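PDB 5FC9: blue (Type 1) copper domain protein from Nitrosopumilus maritimus, which binds a single copper ion in a purple, open type 1 site of a cupredoxin domain and probably takes part in electron transfer. Local coordinates for residues I4-G9 with W34-S39; V40-Q45 with S83-R88; I47-K52 with V77-C82. All coordinates share one frame; numbering follows the deposited sequence.

Contact 1: residues I4-G9 with W34-S39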
loop_
_atom_site.group_PDB
_atom_site.type_symbol
_atom_site.label_atom_id
_atom_site.label_comp_id
_atom_site.label_asym_id
_atom_site.label_seq_id
_atom_site.Cartn_x
_atom_site.Cartn_y
_atom_site.Cartn_z
ATOM N N ILE A 4 8.253 23.780 -3.085
ATOM C CA ILE A 4 7.766 22.444 -2.773
ATOM C C ILE A 4 8.980 21.545 -2.639
ATOM O O ILE A 4 9.826 21.511 -3.529
ATOM C CB ILE A 4 6.832 21.895 -3.857
ATOM C CG1 ILE A 4 5.602 22.797 -4.004
ATOM C CG2 ILE A 4 6.433 20.441 -3.529
ATOM C CD1 ILE A 4 4.875 22.672 -5.328
ATOM N N ILE A 5 9.064 20.809 -1.532
ATOM C CA ILE A 5 10.170 19.898 -1.316
ATOM C C ILE A 5 9.750 18.462 -1.600
ATOM O O ILE A 5 8.683 18.040 -1.158
ATOM C CB ILE A 5 10.685 19.973 0.122
ATOM C CG1 ILE A 5 11.150 21.399 0.444
ATOM C CG2 ILE A 5 11.802 18.949 0.346
ATOM C CD1 ILE A 5 11.765 21.534 1.814
ATOM N N ILE A 6 10.567 17.739 -2.359
ATOM C CA ILE A 6 10.414 16.292 -2.475
ATOM C C ILE A 6 11.308 15.669 -1.403
ATOM O O ILE A 6 12.532 15.732 -1.503
ATOM C CB ILE A 6 10.801 15.762 -3.877
ATOM C CG1 ILE A 6 10.151 16.599 -4.985
ATOM C CG2 ILE A 6 10.417 14.298 -4.010
ATOM C CD1 ILE A 6 10.656 16.231 -6.377
ATOM N N PRO A 7 10.704 15.101 -0.346
ATOM C CA PRO A 7 11.548 14.708 0.781
ATOM C C PRO A 7 12.212 13.353 0.609
ATOM O O PRO A 7 11.836 12.540 -0.247
ATOM C CB PRO A 7 10.558 14.666 1.948
ATOM C CG PRO A 7 9.273 14.219 1.300
ATOM C CD PRO A 7 9.268 14.949 -0.041
ATOM N N ASN A 8 13.215 13.113 1.443
ATOM C CA ASN A 8 13.770 11.783 1.545
ATOM C C ASN A 8 12.652 10.814 1.878
ATOM O O ASN A 8 11.837 11.078 2.765
ATOM C CB ASN A 8 14.856 11.725 2.610
ATOM C CG ASN A 8 15.485 10.352 2.706
ATOM O OD1 ASN A 8 15.051 9.518 3.494
ATOM N ND2 ASN A 8 16.502 10.111 1.894
ATOM N N GLY A 9 12.605 9.710 1.146
ATOM C CA GLY A 9 11.573 8.712 1.366
ATOM C C GLY A 9 10.345 8.863 0.494
ATOM O O GLY A 9 9.391 8.091 0.618
ATOM N N TRP A 34 10.596 23.566 -7.129
ATOM C CA TRP A 34 10.680 22.227 -6.541
ATOM C C TRP A 34 12.132 21.868 -6.285
ATOM O O TRP A 34 12.985 22.135 -7.129
ATOM C CB TRP A 34 10.089 21.157 -7.464
ATOM C CG TRP A 34 8.591 21.090 -7.580
ATOM C CD1 TRP A 34 7.756 20.218 -6.925
ATOM C CD2 TRP A 34 7.759 21.854 -8.456
ATOM N NE1 TRP A 34 6.456 20.415 -7.322
ATOM C CE2 TRP A 34 6.428 21.422 -8.258
ATOM C CE3 TRP A 34 8.003 22.885 -9.374
ATOM C CZ2 TRP A 34 5.354 21.968 -8.945
ATOM C CZ3 TRP A 34 6.927 23.430 -10.061
ATOM C CH2 TRP A 34 5.623 22.975 -9.835
ATOM N N THR A 35 12.410 21.228 -5.152
ATOM C CA THR A 35 13.747 20.725 -4.890
ATOM C C THR A 35 13.659 19.236 -4.585
ATOM O O THR A 35 12.821 18.826 -3.784
ATOM C CB THR A 35 14.413 21.448 -3.711
ATOM O OG1 THR A 35 14.522 22.845 -4.019
ATOM C CG2 THR A 35 15.805 20.894 -3.466
ATOM N N ASN A 36 14.512 18.442 -5.222
ATOM C CA ASN A 36 14.591 17.024 -4.883
ATOM C C ASN A 36 15.560 16.772 -3.724
ATOM O O ASN A 36 16.772 16.785 -3.916
ATOM C CB ASN A 36 15.012 16.189 -6.094
ATOM C CG ASN A 36 14.972 14.689 -5.803
ATOM O OD1 ASN A 36 14.444 14.290 -4.776
ATOM N ND2 ASN A 36 15.534 13.870 -6.692
ATOM N N ASP A 37 15.016 16.536 -2.534
ATOM C CA ASP A 37 15.838 16.232 -1.361
ATOM C C ASP A 37 15.955 14.729 -1.149
ATOM O O ASP A 37 16.630 14.277 -0.225
ATOM C CB ASP A 37 15.259 16.875 -0.102
ATOM C CG ASP A 37 15.626 18.335 0.040
ATOM O OD1 ASP A 37 16.464 18.837 -0.738
ATOM O OD2 ASP A 37 15.083 18.977 0.960
ATOM N N ASP A 38 15.307 13.960 -2.018
ATOM C CA ASP A 38 15.311 12.502 -1.900
ATOM C C ASP A 38 16.607 11.910 -2.464
ATOM O O ASP A 38 17.367 12.591 -3.160
ATOM C CB ASP A 38 14.089 11.925 -2.631
ATOM C CG ASP A 38 13.651 10.577 -2.087
ATOM O OD1 ASP A 38 14.325 10.035 -1.179
ATOM O OD2 ASP A 38 12.631 10.066 -2.593
ATOM N N SER A 39 16.845 10.635 -2.180
ATOM C CA SER A 39 18.062 9.946 -2.595
ATOM C C SER A 39 17.934 9.173 -3.901
ATOM O O SER A 39 18.805 8.352 -4.225
ATOM C CB SER A 39 18.505 8.978 -1.493
ATOM O OG SER A 39 17.486 8.005 -1.273
HETATM O O HOH W 1 18.008 12.161 0.720
#

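Contact 2: residues V40-Q45 with S83-R88. With CU (copper (II) ion), chain E.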
loop_
_atom_site.group_PDB
_atom_site.type_symbol
_atom_site.label_atom_id
_atom_site.label_comp_id
_atom_site.label_asym_id
_atom_site.label_seq_id
_atom_site.Cartn_x
_atom_site.Cartn_y
_atom_site.Cartn_z
ATOM N N VAL A 40 16.846 9.407 -4.635
ATOM C CA VAL A 40 16.655 8.817 -5.959
ATOM C C VAL A 40 16.155 9.900 -6.915
ATOM O O VAL A 40 15.657 10.933 -6.471
ATOM C CB VAL A 40 15.649 7.633 -5.947
ATOM C CG1 VAL A 40 16.128 6.523 -5.001
ATOM C CG2 VAL A 40 14.243 8.105 -5.593
ATOM N N PRO A 41 16.282 9.668 -8.234
ATOM C CA PRO A 41 15.745 10.670 -9.166
ATOM C C PRO A 41 14.225 10.801 -9.093
ATOM O O PRO A 41 13.518 9.825 -8.800
ATOM C CB PRO A 41 16.167 10.138 -10.540
ATOM C CG PRO A 41 17.288 9.202 -10.275
ATOM C CD PRO A 41 17.003 8.595 -8.938
ATOM N N HIS A 42 13.739 12.011 -9.363
ATOM C CA HIS A 42 12.317 12.282 -9.457
ATOM C C HIS A 42 12.080 13.182 -10.636
ATOM O O HIS A 42 13.015 13.756 -11.169
ATOM C CB HIS A 42 11.803 12.949 -8.186
ATOM C CG HIS A 42 11.750 12.026 -7.011
ATOM N ND1 HIS A 42 10.873 10.967 -6.938
ATOM C CD2 HIS A 42 12.464 12.004 -5.863
ATOM C CE1 HIS A 42 11.047 10.327 -5.794
ATOM N NE2 HIS A 42 12.006 10.939 -5.121
ATOM N N ASN A 43 10.831 13.306 -11.052
ATOM C CA ASN A 43 10.498 14.387 -11.969
ATOM C C ASN A 43 9.149 14.977 -11.583
ATOM O O ASN A 43 8.455 14.468 -10.696
ATOM C CB ASN A 43 10.523 13.910 -13.435
ATOM C CG ASN A 43 9.549 12.786 -13.708
ATOM O OD1 ASN A 43 8.356 12.919 -13.472
ATOM N ND2 ASN A 43 10.056 11.671 -14.206
ATOM N N ILE A 44 8.813 16.095 -12.220
ATOM C CA ILE A 44 7.580 16.809 -11.948
ATOM C C ILE A 44 6.839 16.966 -13.270
ATOM O O ILE A 44 7.331 17.627 -14.180
ATOM C CB ILE A 44 7.849 18.196 -11.316
ATOM C CG1 ILE A 44 8.527 18.046 -9.941
ATOM C CG2 ILE A 44 6.557 18.997 -11.206
ATOM C CD1 ILE A 44 7.686 17.329 -8.905
ATOM N N GLN A 45 5.669 16.342 -13.389
ATOM C CA GLN A 45 4.882 16.443 -14.625
ATOM C C GLN A 45 3.450 16.845 -14.337
ATOM O O GLN A 45 2.761 16.188 -13.554
ATOM C CB GLN A 45 4.869 15.110 -15.381
ATOM C CG GLN A 45 6.220 14.469 -15.566
ATOM C CD GLN A 45 7.063 15.195 -16.565
ATOM O OE1 GLN A 45 6.551 15.724 -17.546
ATOM N NE2 GLN A 45 8.371 15.231 -16.328
ATOM N N SER A 83 6.647 10.698 -12.904
ATOM C CA SER A 83 6.381 9.538 -13.745
ATOM C C SER A 83 7.057 8.263 -13.205
ATOM O O SER A 83 6.647 7.145 -13.542
ATOM C CB SER A 83 6.794 9.808 -15.201
ATOM O OG SER A 83 8.200 9.903 -15.350
ATOM N N PHE A 84 8.070 8.423 -12.350
ATOM C CA PHE A 84 8.719 7.269 -11.739
ATOM C C PHE A 84 7.920 6.738 -10.554
ATOM O O PHE A 84 7.961 5.546 -10.241
ATOM C CB PHE A 84 10.121 7.620 -11.252
ATOM C CG PHE A 84 10.993 8.260 -12.290
ATOM C CD1 PHE A 84 10.920 7.879 -13.616
ATOM C CD2 PHE A 84 11.898 9.235 -11.923
ATOM C CE1 PHE A 84 11.735 8.478 -14.563
ATOM C CE2 PHE A 84 12.719 9.833 -12.860
ATOM C CZ PHE A 84 12.630 9.455 -14.186
ATOM N N HIS A 85 7.217 7.641 -9.886
ATOM C CA HIS A 85 6.402 7.276 -8.729
ATOM C C HIS A 85 5.038 7.909 -8.862
ATOM O O HIS A 85 4.737 8.883 -8.189
ATOM C CB HIS A 85 7.079 7.711 -7.424
ATOM C CG HIS A 85 8.541 7.384 -7.376
ATOM N ND1 HIS A 85 9.521 8.310 -7.657
ATOM C CD2 HIS A 85 9.188 6.223 -7.111
ATOM C CE1 HIS A 85 10.710 7.739 -7.560
ATOM N NE2 HIS A 85 10.534 6.471 -7.232
ATOM N N PRO A 86 4.201 7.355 -9.748
ATOM C CA PRO A 86 2.956 8.037 -10.123
ATOM C C PRO A 86 1.930 8.142 -8.997
ATOM O O PRO A 86 1.004 8.943 -9.110
ATOM C CB PRO A 86 2.424 7.175 -11.274
ATOM C CG PRO A 86 3.088 5.877 -11.142
ATOM C CD PRO A 86 4.437 6.147 -10.552
ATOM N N TRP A 87 2.100 7.364 -7.928
ATOM C CA TRP A 87 1.234 7.498 -6.756
ATOM C C TRP A 87 1.512 8.793 -5.988
ATOM O O TRP A 87 0.713 9.221 -5.152
ATOM C CB TRP A 87 1.380 6.294 -5.813
ATOM C CG TRP A 87 2.765 6.093 -5.289
ATOM C CD1 TRP A 87 3.281 6.562 -4.101
ATOM C CD2 TRP A 87 3.816 5.373 -5.930
ATOM N NE1 TRP A 87 4.594 6.170 -3.978
ATOM C CE2 TRP A 87 4.951 5.452 -5.091
ATOM C CE3 TRP A 87 3.912 4.666 -7.134
ATOM C CZ2 TRP A 87 6.160 4.832 -5.421
ATOM C CZ3 TRP A 87 5.117 4.067 -7.467
ATOM C CH2 TRP A 87 6.230 4.162 -6.613
ATOM N N ARG A 88 2.644 9.428 -6.282
ATOM C CA ARG A 88 2.986 10.692 -5.638
ATOM C C ARG A 88 2.436 11.846 -6.444
ATOM O O ARG A 88 3.071 12.302 -7.403
ATOM C CB ARG A 88 4.500 10.824 -5.486
ATOM C CG ARG A 88 5.113 9.750 -4.592
ATOM C CD ARG A 88 4.452 9.741 -3.223
ATOM N NE ARG A 88 5.278 9.067 -2.228
ATOM C CZ ARG A 88 4.979 9.044 -0.934
ATOM N NH1 ARG A 88 3.859 9.614 -0.519
ATOM N NH2 ARG A 88 5.793 8.456 -0.066
HETATM CU CU CU E . 9.366 10.326 -8.047
HETATM O O HOH W 2 7.805 11.293 -6.758
#

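Contact 3: residues I47-K52 with V77-C82. With CU (copper (II) ion), chain E.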
loop_
_atom_site.group_PDB
_atom_site.type_symbol
_atom_site.label_atom_id
_atom_site.label_comp_id
_atom_site.label_asym_id
_atom_site.label_seq_id
_atom_site.Cartn_x
_atom_site.Cartn_y
_atom_site.Cartn_z
ATOM N N ILE A 47 -0.391 16.791 -14.913
ATOM C CA ILE A 47 -1.234 15.691 -15.390
ATOM C C ILE A 47 -2.693 16.089 -15.467
ATOM O O ILE A 47 -3.114 17.061 -14.831
ATOM C CB ILE A 47 -1.140 14.441 -14.487
ATOM C CG1 ILE A 47 -1.470 14.798 -13.031
ATOM C CG2 ILE A 47 0.217 13.795 -14.632
ATOM C CD1 ILE A 47 -1.821 13.565 -12.156
ATOM N N ASP A 48 -3.453 15.315 -16.243
ATOM C CA ASP A 48 -4.913 15.439 -16.302
ATOM C C ASP A 48 -5.580 14.498 -15.305
ATOM O O ASP A 48 -4.898 13.817 -14.549
ATOM C CB ASP A 48 -5.443 15.180 -17.733
ATOM C CG ASP A 48 -5.160 13.756 -18.258
ATOM O OD1 ASP A 48 -4.925 12.814 -17.469
ATOM O OD2 ASP A 48 -5.192 13.565 -19.500
ATOM N N VAL A 49 -6.911 14.459 -15.321
ATOM C CA VAL A 49 -7.681 13.659 -14.368
ATOM C C VAL A 49 -7.400 12.162 -14.493
ATOM O O VAL A 49 -7.571 11.403 -13.533
ATOM C CB VAL A 49 -9.202 13.893 -14.536
ATOM C CG1 VAL A 49 -9.572 15.309 -14.120
ATOM C CG2 VAL A 49 -9.624 13.633 -15.968
ATOM N N ASN A 50 -6.958 11.732 -15.671
ATOM C CA ASN A 50 -6.663 10.323 -15.897
ATOM C C ASN A 50 -5.210 9.958 -15.634
ATOM O O ASN A 50 -4.767 8.867 -15.986
ATOM C CB ASN A 50 -7.029 9.934 -17.329
ATOM C CG ASN A 50 -8.511 10.021 -17.584
ATOM O OD1 ASN A 50 -9.301 9.387 -16.892
ATOM N ND2 ASN A 50 -8.898 10.809 -18.574
ATOM N N GLY A 51 -4.467 10.878 -15.024
ATOM C CA GLY A 51 -3.059 10.646 -14.747
ATOM C C GLY A 51 -2.207 10.504 -15.997
ATOM O O GLY A 51 -1.197 9.799 -15.997
ATOM N N LYS A 52 -2.627 11.168 -17.070
ATOM C CA LYS A 52 -1.829 11.256 -18.281
ATOM C C LYS A 52 -1.074 12.568 -18.234
ATOM O O LYS A 52 -1.588 13.561 -17.737
ATOM C CB LYS A 52 -2.708 11.186 -19.534
ATOM C CG LYS A 52 -3.572 9.935 -19.590
ATOM C CD LYS A 52 -2.728 8.662 -19.563
ATOM C CE LYS A 52 -3.481 7.508 -20.217
ATOM N NZ LYS A 52 -3.901 7.861 -21.609
ATOM N N VAL A 77 -6.428 25.148 -10.468
ATOM C CA VAL A 77 -5.893 24.079 -9.636
ATOM C C VAL A 77 -5.108 23.140 -10.538
ATOM O O VAL A 77 -5.640 22.597 -11.505
ATOM C CB VAL A 77 -7.006 23.330 -8.893
ATOM C CG1 VAL A 77 -6.430 22.150 -8.109
ATOM C CG2 VAL A 77 -7.746 24.283 -7.962
ATOM N N TYR A 78 -3.825 22.969 -10.233
ATOM C CA TYR A 78 -2.936 22.236 -11.120
ATOM C C TYR A 78 -2.390 20.972 -10.450
ATOM O O TYR A 78 -1.612 21.061 -9.501
ATOM C CB TYR A 78 -1.786 23.147 -11.560
ATOM C CG TYR A 78 -2.259 24.383 -12.287
ATOM C CD1 TYR A 78 -2.514 25.568 -11.606
ATOM C CD2 TYR A 78 -2.479 24.348 -13.653
ATOM C CE1 TYR A 78 -2.962 26.691 -12.282
ATOM C CE2 TYR A 78 -2.922 25.463 -14.337
ATOM C CZ TYR A 78 -3.161 26.625 -13.651
ATOM O OH TYR A 78 -3.604 27.729 -14.349
ATOM N N LYS A 79 -2.796 19.808 -10.949
ATOM C CA LYS A 79 -2.284 18.533 -10.451
ATOM C C LYS A 79 -0.956 18.198 -11.117
ATOM O O LYS A 79 -0.739 18.518 -12.283
ATOM C CB LYS A 79 -3.279 17.396 -10.718
ATOM C CG LYS A 79 -4.618 17.540 -10.029
ATOM C CD LYS A 79 -5.542 16.374 -10.361
ATOM C CE LYS A 79 -6.856 16.860 -10.954
ATOM N NZ LYS A 79 -6.666 17.615 -12.224
ATOM N N TYR A 80 -0.071 17.525 -10.391
ATOM C CA TYR A 80 1.146 17.025 -11.007
ATOM C C TYR A 80 1.579 15.742 -10.329
ATOM O O TYR A 80 1.151 15.457 -9.211
ATOM C CB TYR A 80 2.278 18.060 -10.931
ATOM C CG TYR A 80 2.718 18.341 -9.520
ATOM C CD1 TYR A 80 2.093 19.312 -8.764
ATOM C CD2 TYR A 80 3.756 17.616 -8.941
ATOM C CE1 TYR A 80 2.483 19.574 -7.448
ATOM C CE2 TYR A 80 4.150 17.857 -7.631
ATOM C CZ TYR A 80 3.516 18.830 -6.893
ATOM O OH TYR A 80 3.898 19.085 -5.596
ATOM N N TYR A 81 2.435 14.984 -10.990
ATOM C CA TYR A 81 2.924 13.759 -10.379
ATOM C C TYR A 81 4.391 13.571 -10.774
ATOM O O TYR A 81 4.993 14.456 -11.384
ATOM C CB TYR A 81 1.987 12.596 -10.783
ATOM C CG TYR A 81 2.269 11.825 -12.062
ATOM C CD1 TYR A 81 1.876 10.500 -12.181
ATOM C CD2 TYR A 81 2.993 12.383 -13.117
ATOM C CE1 TYR A 81 2.149 9.765 -13.339
ATOM C CE2 TYR A 81 3.274 11.657 -14.256
ATOM C CZ TYR A 81 2.847 10.356 -14.364
ATOM O OH TYR A 81 3.114 9.635 -15.509
ATOM N N CYS A 82 4.952 12.427 -10.420
ATOM C CA CYS A 82 6.265 11.991 -10.870
ATOM C C CYS A 82 6.078 10.745 -11.703
ATOM O O CYS A 82 5.418 9.803 -11.257
ATOM C CB CYS A 82 7.179 11.695 -9.675
ATOM S SG CYS A 82 8.748 10.899 -10.106
HETATM CU CU CU E . 9.366 10.326 -8.047
HETATM O O HOH W 2 7.805 11.293 -6.758
#

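Contact 1: residues I4-G9 with W34-S39
Ile4 lies alongside the indole of Trp34, both side chains pointing the same way. Ile4 CD1 sits over one indole face, 3.4 Å from Trp34 NE1 and displaced toward the rim, and Ile4 CB makes a CH-pi contact above the five-membered ring. With CG1 beside the backbone N (chi1 -61°) and the chain extended beyond it, the branched isoleucine spreads along the ring. On the other face of the sheet, Ile5 CG2 meets the carboxylate of Asp37, 3.3 Å from OD2, while Ile6 returns to the face of Ile4 and crosses Asn36, its CB against OD1.

Ile4, Ile5 and Ile6 pair in parallel with Trp34, Thr35 and Asn36, neighbouring strands of one sheet of the cupredoxin beta-sandwich. Thr35 N donates to Ile4 O, Ile6 N to Thr35 O at 2.9 Å (N-H...O 172°), and Asp37 N to Ile6 O, which carries the pairing just past the strand ends. There Asn36 OD1 takes the N-H of Asp38 from above its amide plane, an Asx turn that bends the chain toward the copper loop.

Asn8 and Asp38 cross at about a right angle, their amide and carboxylate planes 74° apart, and water 1 links Asn8 ND2 to Asp37 O. Asp38 OD1 is gripped by Gly9 N at 2.9 Å and by Ser39 N at 2.8 Å, from opposite faces of the carboxylate. Glycine suits position 9, where a side chain would press on the preceding carbonyl. The other oxygen, Asp38 OD2, accepts from NE2 of the copper ligand His42, a second-shell bond that probably helps orient the imidazole.

Contact 2: residues V40-Q45 with S83-R88
The type 1 copper site of this cupredoxin is formed where His42 and His85 meet, one from each of two loops at the same end of the beta-sandwich. Both imidazoles bind through ND1, His42 ND1 at 2.0 Å from the copper ion and His85 ND1 at 2.1 Å. His42 ND1 and His85 ND1 stand 3.1 Å apart because both bind the metal, not through a hydrogen bond, while the ring planes stand oblique, 58° apart. Cys82 adds its thiolate and water 2 occupies a further position 2.2 Å from the copper ion, in keeping with an open site.

Next to His42 in sequence, Asn43 ties the two loops together with both ends of its amide. Asn43 OD1 accepts from Ser83 N at 2.9 Å in a nearly straight bond (169°), and Asn43 ND2 donates to Ser83 OG at 2.8 Å, close to the amide plane. A first torsion of 60°, which sets CG between the backbone N and the carbonyl carbon, turns the amide across to the other loop; asparagine is short enough to present both groups there. Phe84 screens the outer side of this clasp: Pro41 O comes to its ring edge near CD2, and Asn43 ND2 sits over the centre of one face, 3.4 Å from Phe84 CZ.

Contact 3: residues I47-K52 with V77-C82
The apolar part of the contact is carried by Ile47, whose CG2 lies over one face of the Tyr81 ring in a CH-pi contact, 3.5 Å from CD2 and displaced toward the rim. The two side chains cross at about a right angle. Ile47 takes an uncommon first torsion of 55°, with CG1 between the backbone N and the carbonyl carbon; this leaves CG2 for the tyrosine and lays CG1 against Lys79, 3.9 Å from its CB. The beta-branched residue touches two neighbours of alternate positions on the strand. The aliphatic part of Lys79 suits this partly exposed border, and its bent chain brings NZ to 4.2 Å from Val49 CG1.

The backbone supplies one hydrogen bond between the segments, a long one from Ile47 N to Lys79 O (3.2 Å), whose donor stands 44° out of the carbonyl plane. Beyond Ile47 the chain folds back in a type I turn, Asp48 to Gly51. There Asp48 OD1 accepts from Lys52 N at 2.9 Å, a side-chain bond that braces the turn, and Gly51 takes the positive phi readily adopted by a residue without a side chain.

Following Tyr81, Cys82 delivers its SG to the copper ion, and Phe18 of the second subunit packs on Ile47 and Lys79. Strand 76-81 runs antiparallel between strands 45-47 and 89-94, so the contact lies at the 45-47 edge of the four-stranded sheet.

From the N terminus, strand 3-6 first pairs with strand 30-36, and contact 1 closes the loop between them, finishing before the others begin. The chain then enters 40-45, the first side of contact 2, whose second side arrives only at 83-88. Contact 3 lies wholly within that span, joining 47-52 to 77-82. Contact 1 thus binds an edge of the three-stranded sheet, contact 3 an edge of the four-stranded one, and contact 2 the loops at the copper end. Packing of Trp34 NE1 and Ile4 CG2 on Tyr80 OH links the two sheets, while Gln45 N probably bonds to Tyr81 O, and contacts 2 and 3 share the copper ion.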